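Local coordinates for protein NADPH-ferredoxin reductase FprA (Mycobacterium tuberculosis, PDB 1LQT) that probably transfers electrons between NADPH and ferredoxin through its bound FAD, and may supply P450 systems, at residues 13-27 / 65-77. Sequence-based numbering, arbitrary orientation.
Sequences PSAFFAAASLLKAAD and KQFEKTAEDPRFR. With FAD (flavin-adenine dinucleotide), chain H.
Asp27 OD1 accepts from both terminal nitrogens of Arg75, NH1 and NH2, each at 2.9 Å; the bonds are bent (137° and 136°), since one oxygen serves two donors end-on. Side-on, the same guanidinium holds Asp73 with straighter bonds, NE to OD1, 2.9 Å, and NH2 to OD2, 2.8 Å, which probably fix its rotation and complete a salt-bridge network. A bend at chi3 (-68°) turns the guanidinium between the two carboxylates. Asp73 OD1 also takes Arg75 N in an Asx turn. Leu23 CD2 lies over one guanidinium face, toward its rim. Thr70 fits as a knob among Phe16, Ala19, Ala20 and Leu23, and a water joins its OG1 to Phe16 O. Farther along, Phe67 CB stands over the centre of the Phe16 ring, while Phe16 CB lies over the Phe67 ring; the planes are nearly parallel but slid apart. Phe67 turns its edge to the face of Phe17, a T-shaped pair, and Pro13 CB packs on Phe67 CZ. Ser14 N meets FAD O1P at the start of helix 13-28, as in Rossmann-type folds; Ser14 OG adds a second bond. Strands 4-9 and 34-40 and helices 64-71 and 370-391 border helix 13-28, while Arg75 leads into strand 76-80 beside strand 34-40.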
ATOM      1  N   PRO A  13       0.045   7.557  -6.132  1.00  8.50           N
ATOM      2  CA  PRO A  13       0.517   8.895  -5.776  1.00  9.52           C
ATOM      3  C   PRO A  13       1.848   9.278  -6.376  1.00  8.92           C
ATOM      4  O   PRO A  13       1.981  10.386  -6.870  1.00  8.92           O
ATOM      5  CB  PRO A  13       0.559   8.840  -4.241  1.00  9.98           C
ATOM      6  CG  PRO A  13      -0.401   7.836  -3.870  1.00 10.42           C
ATOM      7  CD  PRO A  13      -0.382   6.780  -4.942  1.00  9.03           C
ATOM      8  N   SER A  14       2.858   8.434  -6.302  1.00  8.81           N
ATOM      9  CA  SER A  14       4.163   8.844  -6.805  1.00  8.59           C
ATOM     10  C   SER A  14       4.112   9.112  -8.311  1.00  8.46           C
ATOM     11  O   SER A  14       4.713  10.071  -8.776  1.00  8.90           O
ATOM     12  CB  SER A  14       5.257   7.846  -6.418  1.00  9.19           C
ATOM     13  OG  SER A  14       5.186   6.619  -7.100  1.00  8.70           O
ATOM     14  N   ALA A  15       3.368   8.299  -9.039  1.00  8.40           N
ATOM     15  CA  ALA A  15       3.162   8.513 -10.466  1.00  8.50           C
ATOM     16  C   ALA A  15       2.508   9.857 -10.746  1.00  8.24           C
ATOM     17  O   ALA A  15       2.935  10.597 -11.626  1.00  9.00           O
ATOM     18  CB  ALA A  15       2.324   7.396 -11.027  1.00  8.57           C
ATOM     19  N   PHE A  16       1.430  10.151 -10.019  1.00  8.86           N
ATOM     20  CA  PHE A  16       0.716  11.404 -10.251  1.00  9.15           C
ATOM     21  C   PHE A  16       1.470  12.629  -9.812  1.00  9.33           C
ATOM     22  O   PHE A  16       1.383  13.689 -10.460  1.00  9.49           O
ATOM     23  CB  PHE A  16      -0.697  11.365  -9.657  1.00  9.17           C
ATOM     24  CG  PHE A  16      -1.683  10.804 -10.614  1.00  9.16           C
ATOM     25  CD1 PHE A  16      -2.143  11.592 -11.664  1.00 10.88           C
ATOM     26  CD2 PHE A  16      -2.153   9.499 -10.512  1.00  9.58           C
ATOM     27  CE1 PHE A  16      -3.037  11.079 -12.583  1.00 10.86           C
ATOM     28  CE2 PHE A  16      -3.025   9.007 -11.447  1.00 10.36           C
ATOM     29  CZ  PHE A  16      -3.454   9.786 -12.473  1.00 10.49           C
ATOM     30  N   PHE A  17       2.249  12.523  -8.738  1.00  9.50           N
ATOM     31  CA  PHE A  17       3.097  13.633  -8.350  1.00 10.05           C
ATOM     32  C   PHE A  17       4.197  13.848  -9.397  1.00  9.41           C
ATOM     33  O   PHE A  17       4.501  14.986  -9.762  1.00 10.00           O
ATOM     34  CB  PHE A  17       3.687  13.419  -6.958  1.00 10.69           C
ATOM     35  CG  PHE A  17       2.656  13.476  -5.818  1.00 11.15           C
ATOM     36  CD1 PHE A  17       1.687  14.446  -5.742  1.00 14.46           C
ATOM     37  CD2 PHE A  17       2.719  12.554  -4.797  1.00 11.39           C
ATOM     38  CE1 PHE A  17       0.799  14.464  -4.702  1.00 15.41           C
ATOM     39  CE2 PHE A  17       1.820  12.611  -3.748  1.00 12.44           C
ATOM     40  CZ  PHE A  17       0.891  13.555  -3.710  1.00 14.67           C
ATOM     41  N   ALA A  18       4.746  12.766  -9.918  1.00  9.59           N
ATOM     42  CA  ALA A  18       5.741  12.897 -10.983  1.00  9.52           C
ATOM     43  C   ALA A  18       5.128  13.571 -12.212  1.00  9.59           C
ATOM     44  O   ALA A  18       5.727  14.450 -12.811  1.00  9.77           O
ATOM     45  CB  ALA A  18       6.316  11.540 -11.336  1.00  9.61           C
ATOM     46  N   ALA A  19       3.925  13.122 -12.584  1.00  9.31           N
ATOM     47  CA  ALA A  19       3.249  13.710 -13.738  1.00  9.75           C
ATOM     48  C   ALA A  19       3.065  15.200 -13.547  1.00 10.06           C
ATOM     49  O   ALA A  19       3.341  16.003 -14.451  1.00 10.41           O
ATOM     50  CB  ALA A  19       1.918  13.029 -13.978  1.00  9.87           C
ATOM     51  N   ALA A  20       2.593  15.582 -12.370  1.00 10.43           N
ATOM     52  CA  ALA A  20       2.385  16.985 -12.100  1.00 11.10           C
ATOM     53  C   ALA A  20       3.679  17.763 -12.173  1.00 10.60           C
ATOM     54  O   ALA A  20       3.714  18.872 -12.718  1.00 11.66           O
ATOM     55  CB  ALA A  20       1.699  17.185 -10.750  1.00 11.70           C
ATOM     56  N   SER A  21       4.750  17.199 -11.633  1.00 10.75           N
ATOM     57  CA  SER A  21       6.053  17.879 -11.673  1.00 11.08           C
ATOM     58  C   SER A  21       6.555  18.070 -13.109  1.00 10.97           C
ATOM     59  O   SER A  21       7.111  19.107 -13.442  1.00 11.26           O
ATOM     60  CB  SER A  21       7.073  17.100 -10.866  1.00 11.27           C
ATOM     61  OG  SER A  21       6.781  17.112  -9.496  1.00 12.17           O
ATOM     62  N   LEU A  22       6.352  17.082 -13.957  1.00 10.69           N
ATOM     63  CA  LEU A  22       6.758  17.178 -15.346  1.00 10.38           C
ATOM     64  C   LEU A  22       5.997  18.282 -16.051  1.00 10.89           C
ATOM     65  O   LEU A  22       6.571  19.099 -16.777  1.00 11.78           O
ATOM     66  CB  LEU A  22       6.538  15.864 -16.050  1.00 10.63           C
ATOM     67  CG  LEU A  22       7.471  14.717 -15.644  1.00 11.08           C
ATOM     68  CD1 LEU A  22       6.871  13.365 -15.999  1.00 11.40           C
ATOM     69  CD2 LEU A  22       8.866  14.889 -16.259  1.00 11.24           C
ATOM     70  N   LEU A  23       4.678  18.317 -15.868  1.00 11.15           N
ATOM     71  CA  LEU A  23       3.859  19.301 -16.556  1.00 11.31           C
ATOM     72  C   LEU A  23       4.143  20.707 -16.032  1.00 12.16           C
ATOM     73  O   LEU A  23       4.147  21.685 -16.788  1.00 13.23           O
ATOM     74  CB  LEU A  23       2.389  18.917 -16.411  1.00 12.03           C
ATOM     75  CG  LEU A  23       1.993  17.609 -17.071  1.00 12.22           C
ATOM     76  CD1 LEU A  23       0.554  17.258 -16.732  1.00 15.68           C
ATOM     77  CD2 LEU A  23       2.227  17.622 -18.575  1.00 14.13           C
ATOM     78  N   LYS A  24       4.401  20.821 -14.734  1.00 12.29           N
ATOM     79  CA  LYS A  24       4.767  22.101 -14.130  1.00 13.65           C
ATOM     80  C   LYS A  24       6.077  22.649 -14.685  1.00 13.49           C
ATOM     81  O   LYS A  24       6.192  23.831 -14.949  1.00 14.45           O
ATOM     82  CB  LYS A  24       4.855  21.983 -12.611  1.00 14.97           C
ATOM     83  CG  LYS A  24       5.259  23.260 -11.895  1.00 18.39           C
ATOM     84  CD  LYS A  24       5.391  23.019 -10.395  1.00 21.80           C
ATOM     85  CE  LYS A  24       6.501  22.027 -10.019  1.00 25.71           C
ATOM     86  NZ  LYS A  24       6.413  21.610  -8.598  1.00 27.13           N
ATOM     87  N   ALA A  25       7.052  21.771 -14.855  1.00 13.05           N
ATOM     88  CA  ALA A  25       8.315  22.173 -15.459  1.00 13.18           C
ATOM     89  C   ALA A  25       8.062  22.770 -16.851  1.00 13.01           C
ATOM     90  O   ALA A  25       8.603  23.832 -17.188  1.00 13.99           O
ATOM     91  CB  ALA A  25       9.250  21.009 -15.537  1.00 13.69           C
ATOM     92  N   ALA A  26       7.289  22.084 -17.668  1.00 12.84           N
ATOM     93  CA  ALA A  26       6.952  22.607 -18.980  1.00 13.44           C
ATOM     94  C   ALA A  26       6.230  23.955 -18.886  1.00 13.75           C
ATOM     95  O   ALA A  26       6.547  24.903 -19.630  1.00 14.47           O
ATOM     96  CB  ALA A  26       6.135  21.627 -19.740  1.00 13.61           C
ATOM     97  N   ASP A  27       5.296  24.053 -17.951  1.00 13.61           N
ATOM     98  CA  ASP A  27       4.508  25.270 -17.861  1.00 14.48           C
ATOM     99  C   ASP A  27       5.324  26.471 -17.447  1.00 14.84           C
ATOM    100  O   ASP A  27       4.952  27.615 -17.732  1.00 17.77           O
ATOM    101  CB  ASP A  27       3.374  25.094 -16.859  1.00 14.71           C
ATOM    102  CG  ASP A  27       2.304  24.144 -17.323  1.00 16.23           C
ATOM    103  OD1 ASP A  27       2.233  23.837 -18.527  1.00 19.72           O
ATOM    104  OD2 ASP A  27       1.460  23.700 -16.516  1.00 19.97           O
ATOM    105  N   LYS A  65      -8.814  13.691  -6.266  1.00 11.38           N
ATOM    106  CA  LYS A  65      -9.280  14.815  -7.058  1.00 12.20           C
ATOM    107  C   LYS A  65      -8.129  15.536  -7.717  1.00 11.76           C
ATOM    108  O   LYS A  65      -8.231  16.013  -8.832  1.00 12.04           O
ATOM    109  CB  LYS A  65     -10.034  15.792  -6.170  1.00 14.28           C
ATOM    110  CG  LYS A  65     -11.383  15.351  -5.758  1.00 17.57           C
ATOM    111  CD  LYS A  65     -12.381  15.605  -6.862  1.00 19.61           C
ATOM    112  CE  LYS A  65     -13.786  15.496  -6.382  1.00 22.02           C
ATOM    113  NZ  LYS A  65     -14.690  15.856  -7.488  1.00 24.34           N
ATOM    114  N   GLN A  66      -7.015  15.661  -6.997  1.00 12.36           N
ATOM    115  CA  GLN A  66      -5.805  16.273  -7.535  1.00 13.06           C
ATOM    116  C   GLN A  66      -5.300  15.476  -8.735  1.00 11.93           C
ATOM    117  O   GLN A  66      -4.854  16.041  -9.730  1.00 12.32           O
ATOM    118  CB  GLN A  66      -4.689  16.306  -6.476  1.00 15.89           C
ATOM    119  CG  GLN A  66      -4.803  17.294  -5.419  1.00 21.13           C
ATOM    120  CD  GLN A  66      -3.512  17.383  -4.573  1.00 26.16           C
ATOM    121  OE1 GLN A  66      -2.378  17.024  -5.026  1.00 27.75           O
ATOM    122  NE2 GLN A  66      -3.678  17.848  -3.351  1.00 29.69           N
ATOM    123  N   PHE A  67      -5.312  14.151  -8.601  1.00 11.40           N
ATOM    124  CA  PHE A  67      -4.876  13.293  -9.674  1.00 10.69           C
ATOM    125  C   PHE A  67      -5.781  13.474 -10.891  1.00 10.33           C
ATOM    126  O   PHE A  67      -5.310  13.500 -12.018  1.00 11.11           O
ATOM    127  CB  PHE A  67      -4.855  11.811  -9.237  1.00 10.11           C
ATOM    128  CG  PHE A  67      -4.028  11.517  -7.980  1.00 10.70           C
ATOM    129  CD1 PHE A  67      -3.089  12.408  -7.485  1.00 11.13           C
ATOM    130  CD2 PHE A  67      -4.247  10.347  -7.294  1.00 11.98           C
ATOM    131  CE1 PHE A  67      -2.354  12.090  -6.369  1.00 13.04           C
ATOM    132  CE2 PHE A  67      -3.509  10.033  -6.151  1.00 13.13           C
ATOM    133  CZ  PHE A  67      -2.589  10.901  -5.704  1.00 13.23           C
ATOM    134  N   GLU A  68      -7.074  13.605 -10.649  1.00 10.08           N
ATOM    135  CA  GLU A  68      -8.036  13.797 -11.743  1.00 10.25           C
ATOM    136  C   GLU A  68      -7.773  15.115 -12.461  1.00 10.61           C
ATOM    137  O   GLU A  68      -7.862  15.187 -13.674  1.00 11.18           O
ATOM    138  CB  GLU A  68      -9.460  13.755 -11.217  1.00 10.43           C
ATOM    139  CG  GLU A  68      -9.862  12.351 -10.780  1.00 10.33           C
ATOM    140  CD  GLU A  68     -11.231  12.287 -10.144  1.00 11.11           C
ATOM    141  OE1 GLU A  68     -11.477  13.065  -9.208  1.00 12.51           O
ATOM    142  OE2 GLU A  68     -12.014  11.443 -10.543  1.00 11.75           O
ATOM    143  N   LYS A  69      -7.444  16.149 -11.711  1.00 11.10           N
ATOM    144  CA  LYS A  69      -7.140  17.427 -12.320  1.00 12.30           C
ATOM    145  C   LYS A  69      -5.898  17.316 -13.201  1.00 12.35           C
ATOM    146  O   LYS A  69      -5.886  17.836 -14.305  1.00 13.76           O
ATOM    147  CB  LYS A  69      -6.957  18.488 -11.240  0.50 13.67           C
ATOM    148  CG  LYS A  69      -6.779  19.902 -11.777  0.50 15.38           C
ATOM    149  CD  LYS A  69      -6.773  20.943 -10.670  0.50 18.99           C
ATOM    150  CE  LYS A  69      -6.215  22.261 -11.164  0.50 22.26           C
ATOM    151  NZ  LYS A  69      -6.983  22.716 -12.345  0.50 25.23           N
ATOM    152  N   THR A  70      -4.870  16.598 -12.753  1.00 11.43           N
ATOM    153  CA  THR A  70      -3.703  16.388 -13.589  1.00 12.04           C
ATOM    154  C   THR A  70      -4.103  15.641 -14.866  1.00 11.76           C
ATOM    155  O   THR A  70      -3.672  15.979 -15.963  1.00 13.35           O
ATOM    156  CB  THR A  70      -2.659  15.615 -12.799  1.00 12.22           C
ATOM    157  OG1 THR A  70      -2.178  16.455 -11.750  1.00 13.57           O
ATOM    158  CG2 THR A  70      -1.462  15.207 -13.669  1.00 13.99           C
ATOM    159  N   ALA A  71      -4.929  14.606 -14.709  1.00 11.82           N
ATOM    160  CA  ALA A  71      -5.344  13.789 -15.830  1.00 12.46           C
ATOM    161  C   ALA A  71      -6.185  14.554 -16.850  1.00 12.68           C
ATOM    162  O   ALA A  71      -6.276  14.118 -18.001  1.00 15.70           O
ATOM    163  CB  ALA A  71      -6.045  12.538 -15.351  1.00 12.41           C
ATOM    164  N   GLU A  72      -6.764  15.685 -16.465  1.00 12.97           N
ATOM    165  CA  GLU A  72      -7.521  16.506 -17.410  1.00 13.51           C
ATOM    166  C   GLU A  72      -6.608  17.215 -18.401  1.00 13.37           C
ATOM    167  O   GLU A  72      -7.063  17.701 -19.409  1.00 15.01           O
ATOM    168  CB  GLU A  72      -8.327  17.587 -16.686  1.00 15.02           C
ATOM    169  CG  GLU A  72      -9.600  17.111 -16.030  1.00 17.21           C
ATOM    170  CD  GLU A  72     -10.548  16.553 -17.057  1.00 19.40           C
ATOM    171  OE1 GLU A  72     -10.688  15.308 -17.143  1.00 19.96           O
ATOM    172  OE2 GLU A  72     -11.169  17.362 -17.802  1.00 23.56           O
ATOM    173  N   ASP A  73      -5.316  17.281 -18.127  1.00 12.81           N
ATOM    174  CA  ASP A  73      -4.421  17.988 -19.011  1.00 12.88           C
ATOM    175  C   ASP A  73      -4.372  17.300 -20.359  1.00 12.96           C
ATOM    176  O   ASP A  73      -4.219  16.100 -20.417  1.00 12.63           O
ATOM    177  CB  ASP A  73      -3.025  17.997 -18.398  1.00 13.30           C
ATOM    178  CG  ASP A  73      -2.142  19.031 -18.995  1.00 13.67           C
ATOM    179  OD1 ASP A  73      -1.833  18.913 -20.201  1.00 14.66           O
ATOM    180  OD2 ASP A  73      -1.710  19.991 -18.306  1.00 17.83           O
ATOM    181  N   PRO A  74      -4.519  18.053 -21.458  1.00 13.75           N
ATOM    182  CA  PRO A  74      -4.464  17.426 -22.767  1.00 14.52           C
ATOM    183  C   PRO A  74      -3.144  16.739 -23.101  1.00 13.72           C
ATOM    184  O   PRO A  74      -3.101  15.925 -24.010  1.00 16.25           O
ATOM    185  CB  PRO A  74      -4.740  18.604 -23.725  1.00 15.58           C
ATOM    186  CG  PRO A  74      -4.384  19.759 -23.010  1.00 17.29           C
ATOM    187  CD  PRO A  74      -4.809  19.487 -21.571  1.00 15.24           C
ATOM    188  N   ARG A  75      -2.090  17.054 -22.369  1.00 12.18           N
ATOM    189  CA  ARG A  75      -0.782  16.439 -22.605  1.00 12.19           C
ATOM    190  C   ARG A  75      -0.639  15.073 -21.923  1.00 11.93           C
ATOM    191  O   ARG A  75       0.363  14.408 -22.092  1.00 12.59           O
ATOM    192  CB  ARG A  75       0.284  17.370 -22.045  1.00 12.53           C
ATOM    193  CG  ARG A  75       0.363  18.724 -22.762  1.00 13.49           C
ATOM    194  CD  ARG A  75       1.264  19.703 -22.081  1.00 13.69           C
ATOM    195  NE  ARG A  75       0.722  20.135 -20.806  1.00 13.19           N
ATOM    196  CZ  ARG A  75       1.296  21.017 -20.010  1.00 13.53           C
ATOM    197  NH1 ARG A  75       2.465  21.570 -20.312  1.00 15.25           N
ATOM    198  NH2 ARG A  75       0.702  21.360 -18.883  1.00 14.55           N
ATOM    199  N   PHE A  76      -1.647  14.694 -21.137  1.00 11.89           N
ATOM    200  CA  PHE A  76      -1.647  13.475 -20.336  1.00 11.43           C
ATOM    201  C   PHE A  76      -2.575  12.443 -20.936  1.00 11.75           C
ATOM    202  O   PHE A  76      -3.715  12.776 -21.291  1.00 13.42           O
ATOM    203  CB  PHE A  76      -2.155  13.836 -18.940  1.00 12.24           C
ATOM    204  CG  PHE A  76      -2.242  12.679 -17.991  1.00 12.85           C
ATOM    205  CD1 PHE A  76      -3.338  11.861 -17.967  1.00 14.33           C
ATOM    206  CD2 PHE A  76      -1.234  12.466 -17.062  1.00 15.50           C
ATOM    207  CE1 PHE A  76      -3.382  10.789 -17.060  1.00 15.87           C
ATOM    208  CE2 PHE A  76      -1.285  11.433 -16.170  1.00 17.82           C
ATOM    209  CZ  PHE A  76      -2.327  10.599 -16.184  1.00 17.07           C
ATOM    210  N   ARG A  77      -2.120  11.188 -20.983  1.00 11.69           N
ATOM    211  CA  ARG A  77      -2.958  10.065 -21.385  1.00 12.30           C
ATOM    212  C   ARG A  77      -2.773   8.944 -20.348  1.00 11.68           C
ATOM    213  O   ARG A  77      -1.679   8.745 -19.835  1.00 11.80           O
ATOM    214  CB  ARG A  77      -2.586   9.537 -22.762  1.00 12.55           C
ATOM    215  CG  ARG A  77      -2.737  10.548 -23.868  1.00 13.47           C
ATOM    216  CD  ARG A  77      -2.581   9.988 -25.271  1.00 14.70           C
ATOM    217  NE  ARG A  77      -1.259   9.394 -25.473  1.00 13.97           N
ATOM    218  CZ  ARG A  77      -0.815   8.978 -26.650  1.00 14.09           C
ATOM    219  NH1 ARG A  77      -1.599   9.066 -27.702  1.00 15.58           N
ATOM    220  NH2 ARG A  77       0.388   8.466 -26.769  1.00 15.00           N
TER
HETATM  221  PA  FAD H2457       1.184   2.616  -5.156  1.00  8.02           P
HETATM  222  O1A FAD H2457       1.256   1.215  -4.700  1.00  8.20           O
HETATM  223  O2A FAD H2457       0.167   3.532  -4.582  1.00  7.84           O
HETATM  224  O5B FAD H2457       0.964   2.630  -6.740  1.00  7.94           O
HETATM  225  C5B FAD H2457       1.678   1.705  -7.570  1.00  7.87           C
HETATM  226  C4B FAD H2457       0.863   1.555  -8.849  1.00  7.90           C
HETATM  227  O4B FAD H2457       1.691   0.883  -9.795  1.00  8.01           O
HETATM  228  C3B FAD H2457      -0.407   0.713  -8.686  1.00  8.20           C
HETATM  229  O3B FAD H2457      -1.535   1.330  -9.262  1.00  8.05           O
HETATM  230  C2B FAD H2457      -0.035  -0.581  -9.361  1.00  8.02           C
HETATM  231  O2B FAD H2457      -1.111  -1.350  -9.849  1.00  7.90           O
HETATM  232  C1B FAD H2457       0.913  -0.091 -10.462  1.00  7.97           C
HETATM  233  N9A FAD H2457       1.813  -1.108 -10.991  1.00  8.30           N
HETATM  234  C8A FAD H2457       2.586  -1.967 -10.259  1.00  8.30           C
HETATM  235  N7A FAD H2457       3.313  -2.764 -11.031  1.00  9.15           N
HETATM  236  C5A FAD H2457       2.961  -2.422 -12.323  0.50  8.27           C
HETATM  237  C6A FAD H2457       3.381  -2.921 -13.558  1.00  9.63           C
HETATM  238  N6A FAD H2457       4.300  -3.864 -13.703  1.00 10.73           N
HETATM  239  N1A FAD H2457       2.840  -2.348 -14.668  1.00  9.12           N
HETATM  240  C2A FAD H2457       1.939  -1.337 -14.533  1.00  8.79           C
HETATM  241  N3A FAD H2457       1.499  -0.810 -13.383  1.00  8.93           N
HETATM  242  C4A FAD H2457       2.040  -1.387 -12.305  0.50  8.33           C
HETATM  243  N1  FAD H2457      -1.109   6.862   3.310  1.00 10.26           N
HETATM  244  C2  FAD H2457      -1.825   7.901   3.825  1.00 10.74           C
HETATM  245  O2  FAD H2457      -1.449   9.050   3.694  1.00 11.76           O
HETATM  246  N3  FAD H2457      -2.985   7.627   4.531  1.00 11.52           N
HETATM  247  C4  FAD H2457      -3.514   6.379   4.677  1.00 10.61           C
HETATM  248  O4  FAD H2457      -4.589   6.203   5.293  1.00 12.30           O
HETATM  249  C4X FAD H2457      -2.801   5.322   4.099  0.50  9.92           C
HETATM  250  N5  FAD H2457      -3.278   4.032   4.180  1.00 10.25           N
HETATM  251  C5X FAD H2457      -2.548   3.003   3.645  0.50  9.73           C
HETATM  252  C6  FAD H2457      -3.004   1.712   3.747  1.00  9.61           C
HETATM  253  C7  FAD H2457      -2.269   0.632   3.291  1.00  9.98           C
HETATM  254  C7M FAD H2457      -2.818  -0.764   3.408  1.00 10.88           C
HETATM  255  C8  FAD H2457      -1.037   0.883   2.676  1.00  9.28           C
HETATM  256  C8M FAD H2457      -0.183  -0.253   2.183  1.00 10.11           C
HETATM  257  C9  FAD H2457      -0.569   2.188   2.543  1.00  9.60           C
HETATM  258  C9A FAD H2457      -1.309   3.261   3.021  1.00  9.46           C
HETATM  259  N10 FAD H2457      -0.848   4.577   2.918  1.00  9.41           N
HETATM  260  C10 FAD H2457      -1.598   5.606   3.431  1.00  9.50           C
HETATM  261  C1' FAD H2457       0.425   4.912   2.217  1.00  9.49           C
HETATM  262  C2' FAD H2457       0.196   5.144   0.725  1.00  9.15           C
HETATM  263  O2' FAD H2457      -0.616   4.105   0.239  1.00  9.52           O
HETATM  264  C3' FAD H2457       1.550   5.153  -0.011  1.00  8.77           C
HETATM  265  O3' FAD H2457       2.370   6.221   0.451  1.00  9.65           O
HETATM  266  C4' FAD H2457       1.473   5.396  -1.519  1.00  8.31           C
HETATM  267  O4' FAD H2457       0.302   4.811  -2.083  1.00  8.62           O
HETATM  268  C5' FAD H2457       2.718   4.844  -2.214  1.00  8.25           C
HETATM  269  O5' FAD H2457       2.630   5.315  -3.565  1.00  7.96           O
HETATM  270  P   FAD H2457       3.340   4.626  -4.805  1.00  8.33           P
HETATM  271  O1P FAD H2457       2.970   5.487  -5.951  1.00  8.04           O
HETATM  272  O2P FAD H2457       4.792   4.357  -4.575  1.00  8.59           O
HETATM  273  O3P FAD H2457       2.686   3.188  -4.945  1.00  7.88           O
HETATM  274  O   HOH W   1      -1.142  14.955  -9.681  1.00 13.17           O